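Local atomic coordinates of uncharacterized protein (Bordetella bronchiseptica, PDB entry 4XG0), a protein that probably acts as a sugar-acid kinase of the DUF1537 family, with a sugar-binding N-terminal domain and a nucleotide-binding C-terminal domain. Residues Q254-Q266 against L346-G359; A363-A376 against G388-T402. All coordinates share one frame; numbering follows the deposited sequence. Where two conformers were deposited one is given.

Contact 1. Residues Q254-Q266 against L346-G359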
# COMPACT_ATOMS: atom_id res chain seq x y z
N GLN A 254 -0.30 -3.07 -8.73
CA GLN A 254 -0.17 -4.37 -9.39
C GLN A 254 -1.40 -5.29 -9.26
O GLN A 254 -1.41 -6.37 -9.82
CB GLN A 254 1.06 -5.10 -8.84
CG GLN A 254 2.34 -4.31 -8.99
CD GLN A 254 2.61 -4.02 -10.45
OE1 GLN A 254 2.52 -4.92 -11.29
NE2 GLN A 254 2.90 -2.77 -10.77
N ALA A 255 -2.43 -4.86 -8.53
CA ALA A 255 -3.66 -5.67 -8.40
C ALA A 255 -4.48 -5.55 -9.67
O ALA A 255 -4.53 -4.48 -10.26
CB ALA A 255 -4.47 -5.22 -7.24
N ALA A 256 -5.11 -6.66 -10.07
CA ALA A 256 -5.85 -6.71 -11.34
C ALA A 256 -7.26 -7.26 -11.09
O ALA A 256 -7.41 -8.36 -10.57
CB ALA A 256 -5.10 -7.57 -12.34
N GLY A 257 -8.28 -6.48 -11.46
CA GLY A 257 -9.65 -6.90 -11.32
C GLY A 257 -10.16 -6.51 -9.95
O GLY A 257 -9.36 -6.13 -9.09
N PRO A 258 -11.47 -6.65 -9.73
CA PRO A 258 -12.08 -6.31 -8.44
C PRO A 258 -11.81 -7.37 -7.41
O PRO A 258 -11.57 -8.52 -7.76
CB PRO A 258 -13.56 -6.27 -8.78
CG PRO A 258 -13.71 -7.34 -9.78
CD PRO A 258 -12.46 -7.24 -10.64
N VAL A 259 -11.83 -6.99 -6.15
CA VAL A 259 -11.94 -7.93 -5.06
C VAL A 259 -13.40 -8.31 -4.94
O VAL A 259 -14.28 -7.44 -4.90
CB VAL A 259 -11.43 -7.32 -3.71
CG1 VAL A 259 -11.80 -8.24 -2.58
CG2 VAL A 259 -9.96 -7.15 -3.75
N LEU A 260 -13.67 -9.61 -4.91
CA LEU A 260 -15.02 -10.11 -4.74
C LEU A 260 -15.25 -10.47 -3.26
O LEU A 260 -14.49 -11.24 -2.70
CB LEU A 260 -15.19 -11.39 -5.58
CG LEU A 260 -16.57 -12.01 -5.52
CD1 LEU A 260 -17.64 -11.04 -6.01
CD2 LEU A 260 -16.59 -13.29 -6.35
N VAL A 261 -16.28 -9.90 -2.65
CA VAL A 261 -16.62 -10.18 -1.27
C VAL A 261 -17.96 -10.93 -1.16
O VAL A 261 -18.97 -10.48 -1.69
CB VAL A 261 -16.68 -8.88 -0.46
CG1 VAL A 261 -16.98 -9.15 1.00
CG2 VAL A 261 -15.41 -8.10 -0.65
N VAL A 262 -17.95 -12.09 -0.49
CA VAL A 262 -19.11 -12.93 -0.41
C VAL A 262 -19.51 -13.00 1.05
O VAL A 262 -18.71 -13.40 1.92
CB VAL A 262 -18.82 -14.33 -0.96
CG1 VAL A 262 -20.07 -15.16 -0.89
CG2 VAL A 262 -18.33 -14.22 -2.38
N VAL A 263 -20.72 -12.55 1.32
CA VAL A 263 -21.24 -12.47 2.68
C VAL A 263 -22.47 -13.33 2.80
O VAL A 263 -23.53 -12.98 2.30
CB VAL A 263 -21.62 -11.02 3.06
CG1 VAL A 263 -22.05 -10.93 4.52
CG2 VAL A 263 -20.47 -10.10 2.76
N THR A 264 -22.32 -14.46 3.48
CA THR A 264 -23.42 -15.40 3.67
C THR A 264 -23.97 -15.38 5.08
O THR A 264 -25.05 -15.94 5.35
CB THR A 264 -22.96 -16.84 3.35
OG1 THR A 264 -21.88 -17.19 4.22
CG2 THR A 264 -22.50 -16.95 1.94
N SER A 265 -23.27 -14.72 6.00
CA SER A 265 -23.67 -14.76 7.39
C SER A 265 -24.91 -13.92 7.61
O SER A 265 -25.12 -12.91 6.93
CB SER A 265 -22.55 -14.22 8.28
OG SER A 265 -22.84 -14.46 9.63
N GLN A 266 -25.75 -14.36 8.55
CA GLN A 266 -26.83 -13.53 9.06
C GLN A 266 -26.50 -12.93 10.43
O GLN A 266 -27.35 -12.29 11.04
CB GLN A 266 -28.12 -14.36 9.15
CG GLN A 266 -28.54 -14.92 7.81
CD GLN A 266 -28.80 -13.83 6.77
OE1 GLN A 266 -29.37 -12.78 7.08
NE2 GLN A 266 -28.36 -14.08 5.53
N LEU A 346 -17.94 -16.34 -11.35
CA LEU A 346 -17.49 -14.97 -11.63
C LEU A 346 -15.97 -14.81 -11.64
O LEU A 346 -15.39 -14.16 -12.52
CB LEU A 346 -18.08 -14.05 -10.58
CG LEU A 346 -17.83 -12.57 -10.86
CD1 LEU A 346 -18.14 -12.23 -12.27
CD2 LEU A 346 -18.73 -11.78 -9.95
N VAL A 347 -15.32 -15.37 -10.62
CA VAL A 347 -13.87 -15.40 -10.56
C VAL A 347 -13.26 -16.04 -11.81
O VAL A 347 -12.27 -15.56 -12.36
CB VAL A 347 -13.40 -16.17 -9.34
CG1 VAL A 347 -11.93 -16.46 -9.43
CG2 VAL A 347 -13.76 -15.40 -8.05
N LEU A 348 -13.83 -17.13 -12.28
CA LEU A 348 -13.22 -17.78 -13.44
C LEU A 348 -13.52 -17.04 -14.74
O LEU A 348 -12.67 -16.92 -15.64
CB LEU A 348 -13.67 -19.23 -13.52
CG LEU A 348 -13.20 -20.08 -12.35
CD1 LEU A 348 -13.73 -21.53 -12.45
CD2 LEU A 348 -11.68 -20.05 -12.28
N ALA A 349 -14.73 -16.53 -14.85
CA ALA A 349 -15.12 -15.95 -16.13
C ALA A 349 -14.52 -14.54 -16.34
O ALA A 349 -14.06 -14.22 -17.44
CB ALA A 349 -16.64 -15.96 -16.26
N HIS A 350 -14.54 -13.73 -15.29
CA HIS A 350 -14.24 -12.29 -15.37
C HIS A 350 -12.89 -11.97 -14.72
O HIS A 350 -12.21 -11.03 -15.11
CB HIS A 350 -15.38 -11.53 -14.66
CG HIS A 350 -15.10 -10.07 -14.42
ND1 HIS A 350 -15.11 -9.13 -15.42
CD2 HIS A 350 -14.82 -9.40 -13.27
CE1 HIS A 350 -14.84 -7.94 -14.91
NE2 HIS A 350 -14.66 -8.08 -13.61
N GLY A 351 -12.49 -12.78 -13.75
CA GLY A 351 -11.25 -12.54 -13.05
C GLY A 351 -11.54 -11.73 -11.80
O GLY A 351 -12.60 -11.13 -11.68
N ALA A 352 -10.60 -11.78 -10.85
CA ALA A 352 -10.72 -11.04 -9.60
C ALA A 352 -9.33 -10.94 -9.02
O ALA A 352 -8.46 -11.80 -9.24
CB ALA A 352 -11.67 -11.76 -8.63
N ALA A 353 -9.11 -9.86 -8.28
CA ALA A 353 -7.89 -9.67 -7.56
C ALA A 353 -7.78 -10.59 -6.35
O ALA A 353 -6.68 -10.84 -5.88
CB ALA A 353 -7.79 -8.20 -7.11
N GLY A 354 -8.93 -11.07 -5.88
CA GLY A 354 -9.04 -11.94 -4.73
C GLY A 354 -10.49 -12.07 -4.28
O GLY A 354 -11.39 -11.42 -4.85
N VAL A 355 -10.70 -12.92 -3.28
CA VAL A 355 -12.00 -13.16 -2.69
C VAL A 355 -11.91 -13.02 -1.19
O VAL A 355 -10.92 -13.42 -0.57
CB VAL A 355 -12.51 -14.57 -3.01
CG1 VAL A 355 -13.92 -14.78 -2.41
CG2 VAL A 355 -12.54 -14.77 -4.47
N VAL A 356 -12.95 -12.44 -0.61
CA VAL A 356 -13.11 -12.37 0.82
C VAL A 356 -14.43 -13.09 1.15
O VAL A 356 -15.46 -12.86 0.50
CB VAL A 356 -13.21 -10.90 1.32
CG1 VAL A 356 -13.40 -10.86 2.80
CG2 VAL A 356 -12.00 -10.11 0.92
N ALA A 357 -14.41 -14.00 2.11
CA ALA A 357 -15.62 -14.77 2.40
C ALA A 357 -15.88 -14.78 3.89
O ALA A 357 -15.00 -15.05 4.71
CB ALA A 357 -15.50 -16.22 1.86
N THR A 358 -17.12 -14.45 4.24
CA THR A 358 -17.57 -14.54 5.62
C THR A 358 -19.06 -14.95 5.64
O THR A 358 -19.82 -14.59 4.75
CB THR A 358 -17.36 -13.19 6.36
OG1 THR A 358 -17.50 -13.37 7.77
CG2 THR A 358 -18.37 -12.16 5.93
N GLY A 359 -19.48 -15.79 6.59
CA GLY A 359 -18.58 -16.46 7.51
C GLY A 359 -18.14 -17.83 6.99
O GLY A 359 -17.92 -18.00 5.78
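Leu260 reaches helix 334-349 because its CG stands anti to the backbone N (chi1 -179°) and its chi2 of 60° turns the methyls so that CD2 meets Val347 CG2 at 3.9 Å and CD1 approaches Leu346 CD2. This is parallel beta-sheet pairing in the mixed sheet of the nucleotide-binding domain, with strand 259-263 beside strand 354-358 and helix 334-349 packed against the face that carries Leu260 and Val262. Between the strands the bonds alternate in the parallel manner, Leu260 and Val262 giving their N-H groups to Gly354 and Val356 and receiving those of Val356 and Thr358. The bond from Val262 N to Val356 O, 2.8 Å long, is nearly straight at 169°. CA-H...O contacts fill the intervals, the shortest from Val355 CA to Leu260 O at 3.1 Å.

On the face bearing Val259, Val261 and Val263, Val261 and Val356 run alongside each other with their branches directed alike, CG2 of Val261 4.1 Å from CB of Val356. Val259 CG1 meets Val356 CG2 at an oblique angle, and helix 412-421 packs over this face through Leu413, Ala417 and Ile420. Before the strand, the carbonyl of Pro258 takes the N-H of Ala353 from above its plane, and the proline ring meets the His350 imidazole obliquely. Thr358 OG1 is bonded to the carbonyl of Lys403. At the far end Thr358 O accepts Thr264 N at 2.8 Å and, weakly, Thr264 OG1 at 3.4 Å.

Contact 2. Residues A363-A376 against G388-T402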
# COMPACT_ATOMS: atom_id res chain seq x y z
N ALA A 363 -17.25 -19.31 3.33
CA ALA A 363 -15.89 -19.65 2.94
C ALA A 363 -15.83 -21.10 2.43
O ALA A 363 -15.19 -21.37 1.43
CB ALA A 363 -14.94 -19.47 4.09
N SER A 364 -16.51 -22.01 3.10
CA SER A 364 -16.49 -23.42 2.69
C SER A 364 -17.12 -23.59 1.32
O SER A 364 -16.60 -24.32 0.48
CB SER A 364 -17.23 -24.25 3.73
OG SER A 364 -16.50 -24.27 4.94
N ALA A 365 -18.23 -22.90 1.09
CA ALA A 365 -18.93 -22.97 -0.18
C ALA A 365 -18.10 -22.41 -1.33
O ALA A 365 -18.12 -22.96 -2.43
CB ALA A 365 -20.24 -22.22 -0.10
N VAL A 366 -17.39 -21.31 -1.08
CA VAL A 366 -16.58 -20.71 -2.12
C VAL A 366 -15.38 -21.60 -2.48
O VAL A 366 -15.11 -21.88 -3.65
CB VAL A 366 -16.07 -19.30 -1.72
CG1 VAL A 366 -15.02 -18.84 -2.71
CG2 VAL A 366 -17.20 -18.33 -1.65
N LEU A 367 -14.71 -22.12 -1.48
CA LEU A 367 -13.60 -23.01 -1.74
C LEU A 367 -14.06 -24.29 -2.40
O LEU A 367 -13.40 -24.83 -3.30
CB LEU A 367 -12.80 -23.28 -0.47
CG LEU A 367 -11.62 -22.29 -0.30
CD1 LEU A 367 -12.10 -20.90 0.04
CD2 LEU A 367 -10.66 -22.80 0.77
N ALA A 368 -15.24 -24.76 -2.01
CA ALA A 368 -15.68 -26.05 -2.53
C ALA A 368 -16.00 -25.86 -4.00
O ALA A 368 -15.65 -26.72 -4.83
CB ALA A 368 -16.89 -26.55 -1.78
N ALA A 369 -16.63 -24.73 -4.33
CA ALA A 369 -17.03 -24.45 -5.71
C ALA A 369 -15.85 -24.26 -6.63
O ALA A 369 -15.92 -24.58 -7.80
CB ALA A 369 -17.91 -23.26 -5.78
N LEU A 370 -14.77 -23.72 -6.08
CA LEU A 370 -13.53 -23.57 -6.85
C LEU A 370 -12.60 -24.79 -6.75
O LEU A 370 -11.52 -24.80 -7.33
CB LEU A 370 -12.79 -22.32 -6.40
CG LEU A 370 -13.42 -20.98 -6.77
CD1 LEU A 370 -12.73 -19.86 -6.02
CD2 LEU A 370 -13.27 -20.75 -8.27
N GLN A 371 -13.04 -25.82 -6.03
CA GLN A 371 -12.30 -27.08 -5.90
C GLN A 371 -10.93 -26.84 -5.27
O GLN A 371 -9.96 -27.55 -5.54
CB GLN A 371 -12.20 -27.79 -7.27
CG GLN A 371 -13.55 -27.86 -8.00
CD GLN A 371 -13.43 -28.36 -9.45
OE1 GLN A 371 -12.43 -28.10 -10.14
NE2 GLN A 371 -14.45 -29.07 -9.92
N ALA A 372 -10.87 -25.84 -4.39
CA ALA A 372 -9.67 -25.57 -3.64
C ALA A 372 -9.56 -26.52 -2.47
O ALA A 372 -10.56 -26.78 -1.77
CB ALA A 372 -9.67 -24.12 -3.14
N SER A 373 -8.36 -27.04 -2.27
CA SER A 373 -8.11 -27.97 -1.16
C SER A 373 -7.90 -27.21 0.15
O SER A 373 -8.21 -27.68 1.25
CB SER A 373 -6.87 -28.80 -1.47
OG SER A 373 -5.75 -27.97 -1.71
N GLY A 374 -7.37 -26.00 0.04
CA GLY A 374 -6.96 -25.28 1.22
C GLY A 374 -6.37 -23.95 0.82
O GLY A 374 -6.55 -23.54 -0.32
N ILE A 375 -5.68 -23.31 1.76
CA ILE A 375 -5.20 -21.93 1.60
C ILE A 375 -3.74 -21.91 2.01
O ILE A 375 -3.37 -22.32 3.12
CB ILE A 375 -5.99 -20.95 2.50
CG1 ILE A 375 -7.47 -20.99 2.15
CG2 ILE A 375 -5.42 -19.54 2.40
CD1 ILE A 375 -8.35 -20.13 3.07
N ALA A 376 -2.87 -21.46 1.13
CA ALA A 376 -1.50 -21.30 1.56
C ALA A 376 -1.38 -19.95 2.23
O ALA A 376 -1.60 -18.92 1.61
CB ALA A 376 -0.55 -21.41 0.36
N GLY A 388 -4.34 -15.51 2.47
CA GLY A 388 -3.51 -16.52 1.84
C GLY A 388 -3.86 -16.60 0.37
O GLY A 388 -4.49 -15.70 -0.17
N THR A 389 -3.38 -17.66 -0.29
CA THR A 389 -3.76 -17.94 -1.65
C THR A 389 -4.37 -19.35 -1.76
O THR A 389 -3.94 -20.27 -1.08
CB THR A 389 -2.56 -17.83 -2.56
OG1 THR A 389 -1.48 -18.66 -2.10
CG2 THR A 389 -2.08 -16.37 -2.59
N LEU A 390 -5.32 -19.51 -2.67
CA LEU A 390 -5.92 -20.82 -2.86
C LEU A 390 -4.90 -21.85 -3.32
O LEU A 390 -4.04 -21.60 -4.18
CB LEU A 390 -7.09 -20.82 -3.86
CG LEU A 390 -8.28 -19.96 -3.46
CD1 LEU A 390 -9.36 -19.94 -4.52
CD2 LEU A 390 -8.85 -20.43 -2.13
N THR A 391 -5.01 -23.05 -2.75
CA THR A 391 -4.26 -24.16 -3.28
C THR A 391 -5.19 -25.17 -3.89
O THR A 391 -6.27 -25.44 -3.35
CB THR A 391 -3.41 -24.85 -2.21
OG1 THR A 391 -4.25 -25.57 -1.31
CG2 THR A 391 -2.65 -23.82 -1.42
N GLY A 392 -4.76 -25.71 -5.03
CA GLY A 392 -5.56 -26.67 -5.76
C GLY A 392 -6.68 -26.03 -6.55
O GLY A 392 -7.01 -24.86 -6.39
N GLY A 393 -7.25 -26.81 -7.46
CA GLY A 393 -8.47 -26.40 -8.13
C GLY A 393 -8.25 -25.37 -9.21
O GLY A 393 -7.12 -25.03 -9.56
N GLN A 394 -9.34 -24.81 -9.68
CA GLN A 394 -9.35 -24.01 -10.90
C GLN A 394 -8.79 -22.58 -10.74
O GLN A 394 -8.50 -21.90 -11.72
CB GLN A 394 -10.80 -23.94 -11.39
CG GLN A 394 -11.54 -25.30 -11.35
CD GLN A 394 -13.03 -25.18 -11.67
OE1 GLN A 394 -13.43 -25.33 -12.82
NE2 GLN A 394 -13.84 -24.91 -10.65
N ALA A 395 -8.66 -22.12 -9.50
CA ALA A 395 -8.20 -20.76 -9.22
C ALA A 395 -7.01 -20.78 -8.27
O ALA A 395 -6.84 -19.86 -7.44
CB ALA A 395 -9.32 -19.94 -8.61
N ALA A 396 -6.18 -21.81 -8.37
CA ALA A 396 -4.99 -21.87 -7.55
C ALA A 396 -4.22 -20.58 -7.68
O ALA A 396 -4.02 -20.07 -8.79
CB ALA A 396 -4.11 -23.03 -7.95
N GLY A 397 -3.78 -20.06 -6.53
CA GLY A 397 -3.06 -18.82 -6.50
C GLY A 397 -3.87 -17.59 -6.18
O GLY A 397 -3.30 -16.55 -5.82
N LEU A 398 -5.19 -17.68 -6.27
CA LEU A 398 -6.03 -16.51 -6.01
C LEU A 398 -5.93 -16.11 -4.55
O LEU A 398 -6.15 -16.94 -3.68
CB LEU A 398 -7.47 -16.79 -6.35
CG LEU A 398 -8.43 -15.60 -6.28
CD1 LEU A 398 -8.20 -14.61 -7.42
CD2 LEU A 398 -9.83 -16.10 -6.29
N PRO A 399 -5.64 -14.84 -4.29
CA PRO A 399 -5.69 -14.39 -2.89
C PRO A 399 -7.08 -14.52 -2.28
O PRO A 399 -8.11 -14.28 -2.93
CB PRO A 399 -5.27 -12.94 -2.97
CG PRO A 399 -4.36 -12.88 -4.23
CD PRO A 399 -5.16 -13.77 -5.19
N VAL A 400 -7.10 -14.96 -1.02
CA VAL A 400 -8.34 -15.21 -0.30
C VAL A 400 -8.19 -14.76 1.15
O VAL A 400 -7.10 -14.86 1.74
CB VAL A 400 -8.74 -16.73 -0.35
CG1 VAL A 400 -7.59 -17.61 0.12
CG2 VAL A 400 -10.00 -16.99 0.43
N VAL A 401 -9.29 -14.26 1.70
CA VAL A 401 -9.41 -13.91 3.10
C VAL A 401 -10.67 -14.58 3.60
O VAL A 401 -11.71 -14.53 2.94
CB VAL A 401 -9.58 -12.38 3.29
CG1 VAL A 401 -10.02 -12.03 4.71
CG2 VAL A 401 -8.30 -11.63 2.93
N THR A 402 -10.58 -15.21 4.75
CA THR A 402 -11.75 -15.81 5.34
C THR A 402 -11.97 -15.22 6.74
O THR A 402 -11.04 -14.73 7.41
CB THR A 402 -11.61 -17.34 5.38
OG1 THR A 402 -10.32 -17.67 5.92
CG2 THR A 402 -11.69 -17.92 3.97
O HOH W 1 -9.14 -23.21 -6.86
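Gly374 to Ala376 pair antiparallel with Thr389 to Thr391, the short strand axes inclined at 135°, in a beta hairpin at the edge of the mixed sheet. Ala376 and Thr389 exchange two backbone bonds, with Ala376 N 2.7 Å from Thr389 O, and Thr391 N bonds to Gly374 O from above the carbonyl plane. Just before the strand, Ser373 N adds a bond to Thr391 O. The hydroxyls of Ser373 and Thr391 also meet, OG to OG1 at 2.9 Å, and the methyl CG2 of Thr391 rests on Ala376 CB.

On the other face Ile375, its CG2 anti to the backbone N and CG1 beside it (chi1 -59°), lays CG2 against Val400 CG1 at 3.7 Å and sends CD1 tip to tip toward Thr402 CG2. That same threonine methyl lies 3.6 Å from Ala363 CB, in the first turn of helix 360-369. Leu390 carries the packing of the hairpin on the helix: its CD1 touches Leu370 CD1 at 3.7 Å, the two side chains crossing at about a right angle, while CD2 touches both Leu367 CG and Ala372 CB. Helix 360-369 closes in a Schellman motif, with Gln371 at positive phi.

Beyond it, Leu370 O accepts Gln394 N at 3.2 Å and a water that also donates to Gly392 O and accepts from Ala395 N. Leucine packing thus continues to the end of the helix, where Leu370 O, holding both Gln394 N and the water, adds a polar tie to the Gly392-Ala395 loop.

In the fold
Along the chain, strand 259-263 is the first of the mixed sheet's strands. Contact 1 closes a long loop of 79 residues, which includes strands 283-285 and 317-321 and most of helix 334-349, by setting strand 354-358 beside it. Helix 360-369 follows at once, and contact 2 then closes a much shorter loop of 11 residues round the hairpin of strands 374-380 and 385-391. The two are in series, neither nested nor crossed, with centres about 11 Å apart. Strand 399-403 links them: Ala357 N to Val401 O and Val401 N to Val355 O, each 2.9 Å, are probable hydrogen bonds to its parallel neighbour 354-358, and its other side carries the antiparallel hairpin.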